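Bcl-2-like protein FPV039 (Fowlpox virus, PDB 5TZP) inhibits host-cell apoptosis by sequestering and inactivating proapoptotic Bcl-2 proteins, among them BAX and BAK1. Local coordinates at residues Q24-E29 with D47-A52; R90-I95 with N141-Y146; Y30-P35 with P111-G116; A96-Y101 with G116-A121. One frame throughout, in Å; residues are numbered along the deposited sequence. Where two conformers were deposited one is given.

Interaction 1 (Q24-E29 with D47-A52); sequences QNYIIE and DVLKAA. With SO4 (sulfate ion), chain O.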
# COMPACT_ATOMS: atom_id res chain seq x y z
N GLN A 24 4.48 7.19 -1.85
CA GLN A 24 5.24 7.89 -0.81
C GLN A 24 4.50 9.12 -0.31
O GLN A 24 4.43 9.36 0.90
CB GLN A 24 6.63 8.24 -1.31
CG GLN A 24 7.56 8.67 -0.17
CD GLN A 24 8.99 8.72 -0.51
OE1 GLN A 24 9.37 8.59 -1.66
NE2 GLN A 24 9.82 9.02 0.45
N ASN A 25 3.84 9.89 -1.20
CA ASN A 25 3.03 11.02 -0.72
C ASN A 25 1.90 10.55 0.18
O ASN A 25 1.63 11.21 1.19
CB ASN A 25 2.58 11.88 -1.89
CG ASN A 25 3.62 12.87 -2.24
OD1 ASN A 25 3.89 13.78 -1.49
ND2 ASN A 25 4.21 12.72 -3.41
N TYR A 26 1.21 9.44 -0.15
CA TYR A 26 0.15 8.95 0.73
C TYR A 26 0.73 8.60 2.10
O TYR A 26 0.18 8.97 3.15
CB TYR A 26 -0.63 7.78 0.11
CG TYR A 26 -1.61 7.24 1.11
CD1 TYR A 26 -2.65 8.01 1.54
CD2 TYR A 26 -1.37 6.07 1.74
CE1 TYR A 26 -3.52 7.57 2.58
CE2 TYR A 26 -2.21 5.65 2.78
CZ TYR A 26 -3.22 6.41 3.17
OH TYR A 26 -4.03 6.03 4.23
N ILE A 27 1.85 7.87 2.14
CA ILE A 27 2.41 7.45 3.42
C ILE A 27 2.83 8.69 4.22
O ILE A 27 2.61 8.77 5.44
CB ILE A 27 3.55 6.46 3.21
CG1 ILE A 27 2.96 5.15 2.69
CG2 ILE A 27 4.29 6.20 4.52
CD1 ILE A 27 3.96 4.08 2.33
N ILE A 28 3.39 9.71 3.57
CA ILE A 28 3.70 10.98 4.25
C ILE A 28 2.42 11.61 4.83
O ILE A 28 2.43 12.06 5.99
CB ILE A 28 4.44 11.89 3.28
CG1 ILE A 28 5.85 11.34 3.01
CG2 ILE A 28 4.51 13.31 3.92
CD1 ILE A 28 6.48 12.00 1.84
N GLU A 29 1.36 11.67 4.05
CA GLU A 29 0.11 12.24 4.56
C GLU A 29 -0.40 11.47 5.79
O GLU A 29 -0.82 12.05 6.80
CB GLU A 29 -0.95 12.35 3.47
CG GLU A 29 -2.30 12.86 4.06
CD GLU A 29 -3.28 13.37 3.09
OE1 GLU A 29 -4.39 13.68 3.56
OE2 GLU A 29 -2.98 13.62 1.90
N ASP A 47 -7.08 10.78 -4.22
CA ASP A 47 -8.18 10.84 -3.26
C ASP A 47 -8.89 9.51 -3.17
O ASP A 47 -9.32 9.11 -2.08
CB ASP A 47 -9.15 11.95 -3.65
CG ASP A 47 -8.73 13.35 -3.14
OD1 ASP A 47 -7.81 13.39 -2.30
OD2 ASP A 47 -9.43 14.32 -3.59
N VAL A 48 -8.98 8.77 -4.28
CA VAL A 48 -9.55 7.42 -4.21
C VAL A 48 -8.67 6.49 -3.36
O VAL A 48 -9.18 5.75 -2.51
CB VAL A 48 -9.77 6.83 -5.63
CG1 VAL A 48 -10.25 5.38 -5.51
CG2 VAL A 48 -10.78 7.62 -6.42
N LEU A 49 -7.37 6.51 -3.61
CA LEU A 49 -6.42 5.73 -2.81
C LEU A 49 -6.58 6.04 -1.33
O LEU A 49 -6.64 5.13 -0.48
CB LEU A 49 -5.00 6.00 -3.32
CG LEU A 49 -3.89 5.26 -2.52
CD1 LEU A 49 -3.96 3.77 -2.65
CD2 LEU A 49 -2.53 5.75 -2.95
N LYS A 50 -6.56 7.32 -0.99
CA LYS A 50 -6.63 7.73 0.41
C LYS A 50 -7.89 7.22 1.06
O LYS A 50 -7.89 6.68 2.18
CB LYS A 50 -6.54 9.27 0.43
CG LYS A 50 -6.83 9.87 1.73
CD LYS A 50 -6.54 11.46 1.70
CE LYS A 50 -7.30 12.25 2.73
NZ LYS A 50 -6.94 13.68 2.55
N ALA A 51 -9.03 7.38 0.41
CA ALA A 51 -10.33 6.92 0.97
C ALA A 51 -10.36 5.39 1.13
O ALA A 51 -10.84 4.86 2.15
CB ALA A 51 -11.48 7.37 0.11
N ALA A 52 -9.79 4.68 0.16
CA ALA A 52 -9.82 3.21 0.18
C ALA A 52 -8.87 2.72 1.29
O ALA A 52 -9.24 1.81 2.05
CB ALA A 52 -9.38 2.66 -1.18
S SO4 O . 13.52 9.33 1.01
O1 SO4 O . 13.95 8.96 2.38
O2 SO4 O . 14.43 10.38 0.45
O3 SO4 O . 12.17 9.81 1.17
O4 SO4 O . 13.55 8.16 0.10
O HOH W 1 -6.27 7.25 4.42
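In the helical bundle of this Bcl-2 fold, helix 14-32 packs on helix 43-68, and Tyr26 and Glu29, one turn apart, reach from the first to Leu49 and Lys50 on the second. The short segments lie 10.8 Å apart at their axes and cross at -48°. Tyr26 has its ring carbon CE1 3.8 Å from Lys50 CA, and its CB is 4.1 Å from Leu49 CD2. With CG of Tyr26 swung opposite its backbone N (chi1 175°), the ring is carried across to the second helix. There its hydroxyl OH lies 2.6 Å from a water in the ring plane, and that water donates to Lys50 O, so a buried phenol and a main-chain carbonyl share one solvent molecule. One turn on, the extended chains of Glu29 and Lys50 cross at about a right angle and close a salt bridge, Lys50 NZ to Glu29 OE1 at 2.7 Å, on the syn side of the carboxylate but 26° out of its plane. The other oxygen, OE2, accepts from Tyr46 OH and Arg36 N, which fixes the rotation of the carboxylate. Beyond this pair of helices, Tyr26 also packs on Ile95 and Ala99 of helix 88-105, while Ile27 touches helix 115-136.

Interaction 2 (R90-I95 with N141-Y146); sequences RIITII and NGIRIY. With SO4 (sulfate ion), chain J.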
# COMPACT_ATOMS: atom_id res chain seq x y z
N ARG A 90 -5.58 -5.66 -3.69
CA ARG A 90 -4.30 -6.08 -3.14
C ARG A 90 -3.37 -4.89 -2.97
O ARG A 90 -2.66 -4.75 -1.96
CB ARG A 90 -3.66 -7.19 -3.94
CG ARG A 90 -4.43 -8.54 -3.73
CD ARG A 90 -3.85 -9.61 -4.56
NE ARG A 90 -4.59 -10.87 -4.39
CZ ARG A 90 -3.99 -12.05 -4.34
NH1 ARG A 90 -2.67 -12.20 -4.31
NH2 ARG A 90 -4.79 -13.09 -4.09
N ILE A 91 -3.28 -4.06 -4.02
CA ILE A 91 -2.43 -2.84 -3.98
C ILE A 91 -2.89 -1.95 -2.86
O ILE A 91 -2.07 -1.46 -2.07
CB ILE A 91 -2.45 -2.14 -5.36
CG1 ILE A 91 -1.71 -2.98 -6.37
CG2 ILE A 91 -1.82 -0.74 -5.24
CD1 ILE A 91 -1.92 -2.46 -7.83
N ILE A 92 -4.18 -1.69 -2.76
CA ILE A 92 -4.72 -0.82 -1.72
C ILE A 92 -4.41 -1.41 -0.36
O ILE A 92 -3.99 -0.69 0.56
CB ILE A 92 -6.24 -0.65 -1.88
CG1 ILE A 92 -6.48 0.25 -3.12
CG2 ILE A 92 -6.89 -0.12 -0.62
CD1 ILE A 92 -7.92 0.08 -3.71
N THR A 93 -4.58 -2.71 -0.19
CA THR A 93 -4.36 -3.32 1.10
C THR A 93 -2.88 -3.25 1.50
O THR A 93 -2.55 -2.96 2.65
CB THR A 93 -4.85 -4.76 1.14
OG1 THR A 93 -6.27 -4.75 0.91
CG2 THR A 93 -4.62 -5.42 2.43
N ILE A 94 -1.97 -3.49 0.56
CA ILE A 94 -0.53 -3.35 0.79
C ILE A 94 -0.20 -1.94 1.23
O ILE A 94 0.53 -1.76 2.23
CB ILE A 94 0.28 -3.73 -0.52
CG1 ILE A 94 0.31 -5.23 -0.72
CG2 ILE A 94 1.68 -3.08 -0.49
CD1 ILE A 94 0.68 -5.56 -2.16
N ILE A 95 -0.70 -0.93 0.53
CA ILE A 95 -0.39 0.45 0.86
C ILE A 95 -0.98 0.80 2.20
O ILE A 95 -0.33 1.45 3.04
CB ILE A 95 -0.82 1.41 -0.26
CG1 ILE A 95 -0.03 1.11 -1.54
CG2 ILE A 95 -0.70 2.84 0.15
CD1 ILE A 95 -0.62 1.80 -2.80
N ASN A 141 -5.00 5.44 -12.83
CA ASN A 141 -6.38 5.62 -13.27
C ASN A 141 -7.21 4.40 -12.95
O ASN A 141 -8.42 4.52 -12.67
CB ASN A 141 -6.40 5.96 -14.77
CG ASN A 141 -7.72 6.49 -15.17
OD1 ASN A 141 -8.57 5.73 -15.72
ND2 ASN A 141 -7.92 7.73 -14.93
N GLY A 142 -6.62 3.20 -13.03
CA GLY A 142 -7.41 2.00 -12.82
C GLY A 142 -7.99 1.86 -11.42
O GLY A 142 -8.98 1.13 -11.25
N ILE A 143 -7.43 2.60 -10.45
CA ILE A 143 -7.94 2.56 -9.09
C ILE A 143 -9.31 3.22 -8.99
O ILE A 143 -10.01 3.05 -7.99
CB ILE A 143 -6.96 3.18 -8.11
CG1 ILE A 143 -7.15 2.54 -6.72
CG2 ILE A 143 -7.14 4.69 -8.03
CD1 ILE A 143 -6.04 3.01 -5.71
N ARG A 144 -9.69 4.04 -10.00
CA ARG A 144 -10.91 4.83 -9.89
C ARG A 144 -12.18 3.99 -9.82
O ARG A 144 -13.25 4.52 -9.49
CB ARG A 144 -10.96 5.90 -10.96
CG ARG A 144 -9.90 6.93 -10.83
CD ARG A 144 -9.92 7.84 -12.04
NE ARG A 144 -8.87 8.86 -11.95
CZ ARG A 144 -8.83 9.93 -12.70
NH1 ARG A 144 -9.77 10.17 -13.62
NH2 ARG A 144 -7.87 10.86 -12.60
N ILE A 145 -12.09 2.70 -10.13
CA ILE A 145 -13.24 1.83 -9.93
C ILE A 145 -13.66 1.73 -8.48
O ILE A 145 -14.78 1.27 -8.23
CB ILE A 145 -12.98 0.46 -10.56
CG1 ILE A 145 -11.86 -0.31 -9.88
CG2 ILE A 145 -12.81 0.60 -12.10
CD1 ILE A 145 -11.80 -1.75 -10.29
N TYR A 146 -12.79 2.15 -7.57
CA TYR A 146 -13.14 2.21 -6.16
C TYR A 146 -13.51 3.56 -5.67
O TYR A 146 -13.66 3.75 -4.44
CB TYR A 146 -11.98 1.67 -5.32
CG TYR A 146 -11.69 0.21 -5.63
CD1 TYR A 146 -12.77 -0.72 -5.78
CD2 TYR A 146 -10.49 -0.18 -5.97
CE1 TYR A 146 -12.50 -2.08 -6.11
CE2 TYR A 146 -10.24 -1.49 -6.26
CZ TYR A 146 -11.18 -2.39 -6.33
OH TYR A 146 -10.74 -3.68 -6.69
S SO4 J . -8.40 13.36 -15.35
O1 SO4 J . -7.72 13.27 -14.08
O2 SO4 J . -9.16 14.65 -15.41
O3 SO4 J . -7.30 13.20 -16.32
O4 SO4 J . -9.41 12.31 -15.59
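The backbones of helical segment 90-95 and the 3-10 turn 141-145 stay well apart, with Ile92 and Ile143 nearest at 8.7 Å between their CA atoms, and side chains alone make the contact. Ile92 carries it from the helix. Its CG1 meets Ile143 CD1 at 3.8 Å, and its terminal CD1 goes on to Tyr146, lying 3.4 Å from ring carbon CD2. The branch of Ile92 that bears CD1 stands opposite its carbonyl carbon (chi1 -72°), and its tip touches both partners, Ile143 and Tyr146. On Ile143 the CG1 branch takes the place opposite the backbone N (chi1 -152°), sending CD1 toward the helix. Behind the aromatic ring, Ile145 CG1 rests over the centre of one face. Segment 90-95 belongs to the BH1 motif, which lines the groove that receives BH3 peptides in Bcl-2 proteins. Here Ile92 packs on an aromatic side chain of the bound peptide, Tyr146 meets an aromatic ring of that peptide edge-to-face and adds a weak hydrogen bond through OH, and Arg90 forms a salt bridge to a peptide acid. No hydrogen bond joins the two segments; the contact between them is purely apolar, so the fit probably depends on shape rather than on directed bonds.

Interaction 3 (Y30-P35 with P111-G116); sequences YNTNKP and PQYYDG. With SO4 (sulfate ion), chain L.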
# COMPACT_ATOMS: atom_id res chain seq x y z
N TYR A 30 -0.39 10.15 5.70
CA TYR A 30 -0.88 9.31 6.78
C TYR A 30 -0.10 9.58 8.05
O TYR A 30 -0.66 9.66 9.15
CB TYR A 30 -0.80 7.85 6.35
CG TYR A 30 -1.35 6.96 7.42
CD1 TYR A 30 -2.74 6.74 7.55
CD2 TYR A 30 -0.54 6.33 8.34
CE1 TYR A 30 -3.21 5.98 8.63
CE2 TYR A 30 -1.01 5.58 9.34
CZ TYR A 30 -2.32 5.42 9.54
OH TYR A 30 -2.71 4.65 10.65
N ASN A 31 1.23 9.72 7.93
CA ASN A 31 2.09 9.90 9.10
C ASN A 31 2.00 11.28 9.67
O ASN A 31 2.12 11.49 10.93
CB ASN A 31 3.52 9.60 8.76
CG ASN A 31 3.79 8.16 8.99
OD1 ASN A 31 4.08 7.71 10.12
ND2 ASN A 31 3.64 7.42 7.96
N THR A 32 1.87 12.29 8.84
CA THR A 32 2.00 13.67 9.28
C THR A 32 0.70 14.43 9.44
O THR A 32 0.72 15.56 9.97
CB THR A 32 2.90 14.48 8.32
OG1 THR A 32 2.31 14.60 7.01
CG2 THR A 32 4.27 13.85 8.26
N ASN A 33 -0.41 13.90 8.88
CA ASN A 33 -1.70 14.57 8.88
C ASN A 33 -1.66 15.91 8.18
O ASN A 33 -2.36 16.87 8.57
CB ASN A 33 -2.28 14.62 10.30
CG ASN A 33 -2.54 13.26 10.83
OD1 ASN A 33 -3.28 12.50 10.22
ND2 ASN A 33 -1.95 12.95 11.98
N LYS A 34 -0.83 16.01 7.16
CA LYS A 34 -0.78 17.16 6.30
C LYS A 34 -1.15 16.73 4.88
O LYS A 34 -0.78 15.63 4.44
CB LYS A 34 0.58 17.90 6.32
CG LYS A 34 0.97 18.40 7.74
CD LYS A 34 2.35 19.06 7.81
CE LYS A 34 2.57 19.60 9.28
NZ LYS A 34 3.97 19.99 9.56
N PRO A 35 -1.96 17.51 4.18
CA PRO A 35 -2.45 17.11 2.87
C PRO A 35 -1.32 17.03 1.85
O PRO A 35 -0.53 17.97 1.70
CB PRO A 35 -3.43 18.25 2.50
CG PRO A 35 -3.05 19.35 3.29
CD PRO A 35 -2.51 18.80 4.63
N PRO A 111 12.23 12.02 13.30
CA PRO A 111 10.95 11.90 12.55
C PRO A 111 11.03 10.89 11.44
O PRO A 111 10.50 11.04 10.37
CB PRO A 111 10.64 13.33 12.14
CG PRO A 111 11.96 13.99 12.14
CD PRO A 111 12.82 13.31 13.18
N GLN A 112 11.62 9.75 11.71
CA GLN A 112 11.84 8.67 10.73
C GLN A 112 10.74 7.66 10.87
O GLN A 112 10.68 6.85 11.83
CB GLN A 112 13.22 8.05 10.97
CG GLN A 112 13.54 6.84 10.09
CD GLN A 112 13.61 7.17 8.67
OE1 GLN A 112 12.64 7.25 7.94
NE2 GLN A 112 14.83 7.45 8.22
N TYR A 113 9.89 7.63 9.82
CA TYR A 113 8.84 6.62 9.70
C TYR A 113 9.06 5.76 8.47
O TYR A 113 8.15 5.02 8.05
CB TYR A 113 7.43 7.22 9.75
CG TYR A 113 7.20 8.47 8.96
CD1 TYR A 113 6.83 8.42 7.59
CD2 TYR A 113 7.31 9.72 9.53
CE1 TYR A 113 6.62 9.57 6.82
CE2 TYR A 113 7.16 10.85 8.75
CZ TYR A 113 6.79 10.74 7.39
OH TYR A 113 6.63 11.93 6.68
N TYR A 114 10.27 5.78 7.91
CA TYR A 114 10.66 4.80 6.92
C TYR A 114 9.82 4.87 5.66
O TYR A 114 9.74 3.85 4.91
CB TYR A 114 10.72 3.38 7.54
CG TYR A 114 11.67 3.33 8.68
CD1 TYR A 114 13.04 3.32 8.43
CD2 TYR A 114 11.23 3.26 10.02
CE1 TYR A 114 13.97 3.29 9.44
CE2 TYR A 114 12.28 3.22 11.04
CZ TYR A 114 13.57 3.24 10.68
OH TYR A 114 14.72 3.27 11.62
N ASP A 115 9.31 6.04 5.33
CA ASP A 115 8.55 6.16 4.10
C ASP A 115 9.38 5.87 2.87
O ASP A 115 8.83 5.36 1.87
CB ASP A 115 7.89 7.56 4.07
CG ASP A 115 8.87 8.68 4.09
OD1 ASP A 115 9.60 8.85 5.10
OD2 ASP A 115 9.02 9.46 3.14
N GLY A 116 10.65 6.15 2.88
CA GLY A 116 11.46 5.86 1.70
C GLY A 116 11.62 4.38 1.40
O GLY A 116 11.25 3.92 0.33
S SO4 L . 5.50 22.92 11.53
O1 SO4 L . 6.95 23.10 11.63
O2 SO4 L . 5.05 23.79 12.61
O3 SO4 L . 4.98 23.49 10.26
O4 SO4 L . 5.07 21.51 11.66
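Asn31 lies flat against the Tyr113 ring, its amide plane only 8° from the plane of the aromatic ring. CB of Asn31 sits over the middle of the face, 3.5 Å from the ring centroid and 5° off the normal, a CH-pi contact. The amide continues the stack toward the root of the tyrosine: CG is 3.4 Å from Tyr113 CD1, and OD1 is 3.4 Å from Tyr113 CB. The two side chains run past each other in opposite directions, which brings the phenol end to the next residue, where Thr32 CG2 is 3.4 Å from Tyr113 OH. This surface contact joins the C-terminal end of helix 14-32 to the start of the BH2 motif of the Bcl-2 fold, in the loop that leads into helix 115-136. Several bonds set the pieces in place. Asn31 ND2 donates back to Ile27 O, holding the amide in its stacked orientation, and Thr32 OG1 is bonded to Ile28 O, leaving the methyl to face the tyrosine. Tyr113 O is bonded to Ser102 OG on helix 88-105. At Tyr114, the N-cap residue of helix 115-136, the backbone N is 2.8 Å from Gln112 OE1, with the N-H donor lying 26° off the carbonyl plane of that amide.

Interaction 4 (A96-Y101 with G116-A121); sequences AFCAYY and GIISEA. With EDO (1,2-ethanediol), chain C.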
# COMPACT_ATOMS: atom_id res chain seq x y z
N ALA A 96 -2.22 0.41 2.44
CA ALA A 96 -2.88 0.70 3.73
C ALA A 96 -2.12 0.06 4.90
O ALA A 96 -1.83 0.73 5.90
CB ALA A 96 -4.31 0.21 3.69
N PHE A 97 -1.82 -1.22 4.80
CA PHE A 97 -1.05 -1.92 5.82
C PHE A 97 0.28 -1.22 6.04
O PHE A 97 0.69 -1.02 7.18
CB PHE A 97 -0.86 -3.36 5.42
CG PHE A 97 0.04 -4.06 6.41
CD1 PHE A 97 -0.49 -4.58 7.59
CD2 PHE A 97 1.37 -4.22 6.18
CE1 PHE A 97 0.36 -5.18 8.54
CE2 PHE A 97 2.21 -4.84 7.12
CZ PHE A 97 1.71 -5.29 8.30
N CYS A 98 1.00 -0.93 4.98
CA CYS A 98 2.33 -0.36 5.09
C CYS A 98 2.28 1.05 5.65
O CYS A 98 3.22 1.42 6.41
CB CYS A 98 3.07 -0.40 3.77
SG CYS A 98 3.67 -2.04 3.31
N ALA A 99 1.29 1.87 5.30
CA ALA A 99 1.12 3.17 5.95
C ALA A 99 0.90 3.00 7.44
O ALA A 99 1.53 3.67 8.27
CB ALA A 99 -0.01 3.96 5.30
N TYR A 100 -0.04 2.12 7.81
CA TYR A 100 -0.35 1.87 9.20
C TYR A 100 0.91 1.43 9.96
O TYR A 100 1.22 1.93 11.06
CB TYR A 100 -1.44 0.79 9.24
CG TYR A 100 -2.02 0.51 10.59
CD1 TYR A 100 -3.00 1.34 11.15
CD2 TYR A 100 -1.53 -0.49 11.41
CE1 TYR A 100 -3.48 1.16 12.40
CE2 TYR A 100 -2.03 -0.71 12.69
CZ TYR A 100 -3.01 0.13 13.16
OH TYR A 100 -3.49 -0.06 14.44
N TYR A 101 1.66 0.50 9.36
CA TYR A 101 2.90 -0.02 9.89
C TYR A 101 3.91 1.10 10.09
O TYR A 101 4.55 1.18 11.16
CB TYR A 101 3.40 -1.13 8.93
CG TYR A 101 4.80 -1.62 9.19
CD1 TYR A 101 5.08 -2.49 10.21
CD2 TYR A 101 5.85 -1.19 8.44
CE1 TYR A 101 6.36 -2.94 10.43
CE2 TYR A 101 7.14 -1.63 8.67
CZ TYR A 101 7.35 -2.51 9.67
OH TYR A 101 8.65 -2.95 9.92
N GLY A 116 10.65 6.15 2.88
CA GLY A 116 11.46 5.86 1.70
C GLY A 116 11.62 4.38 1.40
O GLY A 116 11.25 3.92 0.33
N ILE A 117 12.13 3.60 2.37
CA ILE A 117 12.31 2.16 2.13
C ILE A 117 10.96 1.48 1.90
O ILE A 117 10.86 0.53 1.11
CB ILE A 117 13.11 1.43 3.24
CG1 ILE A 117 12.58 1.66 4.68
CG2 ILE A 117 14.63 1.70 3.13
CD1 ILE A 117 13.32 0.77 5.78
N ILE A 118 9.94 1.90 2.62
CA ILE A 118 8.62 1.23 2.47
C ILE A 118 8.01 1.53 1.12
O ILE A 118 7.60 0.63 0.41
CB ILE A 118 7.75 1.60 3.66
CG1 ILE A 118 8.24 1.00 4.95
CG2 ILE A 118 6.28 1.14 3.35
CD1 ILE A 118 7.49 1.58 6.15
N SER A 119 8.04 2.77 0.69
CA SER A 119 7.46 3.14 -0.60
C SER A 119 8.23 2.52 -1.77
O SER A 119 7.65 2.05 -2.75
CB SER A 119 7.34 4.64 -0.81
OG SER A 119 6.57 5.19 0.24
N GLU A 120 9.55 2.49 -1.66
CA GLU A 120 10.38 1.87 -2.69
C GLU A 120 10.12 0.37 -2.76
O GLU A 120 10.05 -0.22 -3.86
CB GLU A 120 11.88 2.14 -2.47
CG GLU A 120 12.22 3.63 -2.74
CD GLU A 120 13.66 4.03 -2.42
OE1 GLU A 120 13.93 5.23 -2.54
OE2 GLU A 120 14.46 3.13 -2.08
N ALA A 121 9.96 -0.26 -1.62
CA ALA A 121 9.69 -1.72 -1.62
C ALA A 121 8.36 -2.03 -2.30
O ALA A 121 8.22 -2.97 -3.06
CB ALA A 121 9.72 -2.25 -0.20
C1 EDO C . 11.40 -4.59 8.10
O1 EDO C . 10.04 -4.75 8.44
C2 EDO C . 12.35 -4.90 9.19
O2 EDO C . 12.25 -6.37 9.24
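Ile118 reaches from helix 115-136 to Cys98 and Tyr101 on helix 88-105, and so joins the BH2 motif to the BH1-bearing helix in the core of the Bcl-2 fold. The two backbones come close here, with 7.0 Å between the CA atoms of Cys98 and Ile118. From CB of Ile118 the side chain divides into branches that serve different partners. The methyl CG2, opposite the backbone N, lies 3.6 Å from Cys98 CB and 4.1 Å from Cys98 SG, lying against the base of the cysteine. The second branch leaves through CG1, placed opposite the carbonyl carbon (chi1 -69°), and extends to CD1. That terminal methyl arrives near the plane of the Tyr101 ring, at its edge, 4.0 Å from CD2 and 4.1 Å from CE2. One isoleucine thus touches two residues nearly a helical turn apart on the facing helix, and no hydrogen bond crosses between the segments. Helix 74-81 closes in on the same region, Val78 packing on Cys98 and Phe74 on Ile118. Tyr101 is partly exposed, and its polar end lies beyond the apolar contact. An ethanediol molecule, probably from the crystallisation liquor, is bound there; besides the tyrosine it is hydrogen-bonded to Phe74 N and Ile72 O. The phenol oxygen of Tyr101, OH, is 2.7 Å from ethanediol O1.

The four contacts show how chemistry follows depth in a helical bundle. Interactions 2 and 4 are buried and wholly apolar, both drawing on helix 88-105, with centres about 15 Å apart. Interaction 1 is partly buried and mixed, having a salt bridge at one end and hydrocarbon at the other, whereas interaction 3 is a surface contact built on an amide-aromatic stack. Helix 14-32 serves interactions 1 and 3, which are tied by a probable hydrogen bond from Gln24 to Asp115; helix 115-136 serves 3 and 4, which share Gly116. Interactions 2 and 3 lie on opposite sides of the chain's centre, and of the four, interaction 2 has the most residues, four, within reach of the bound peptide.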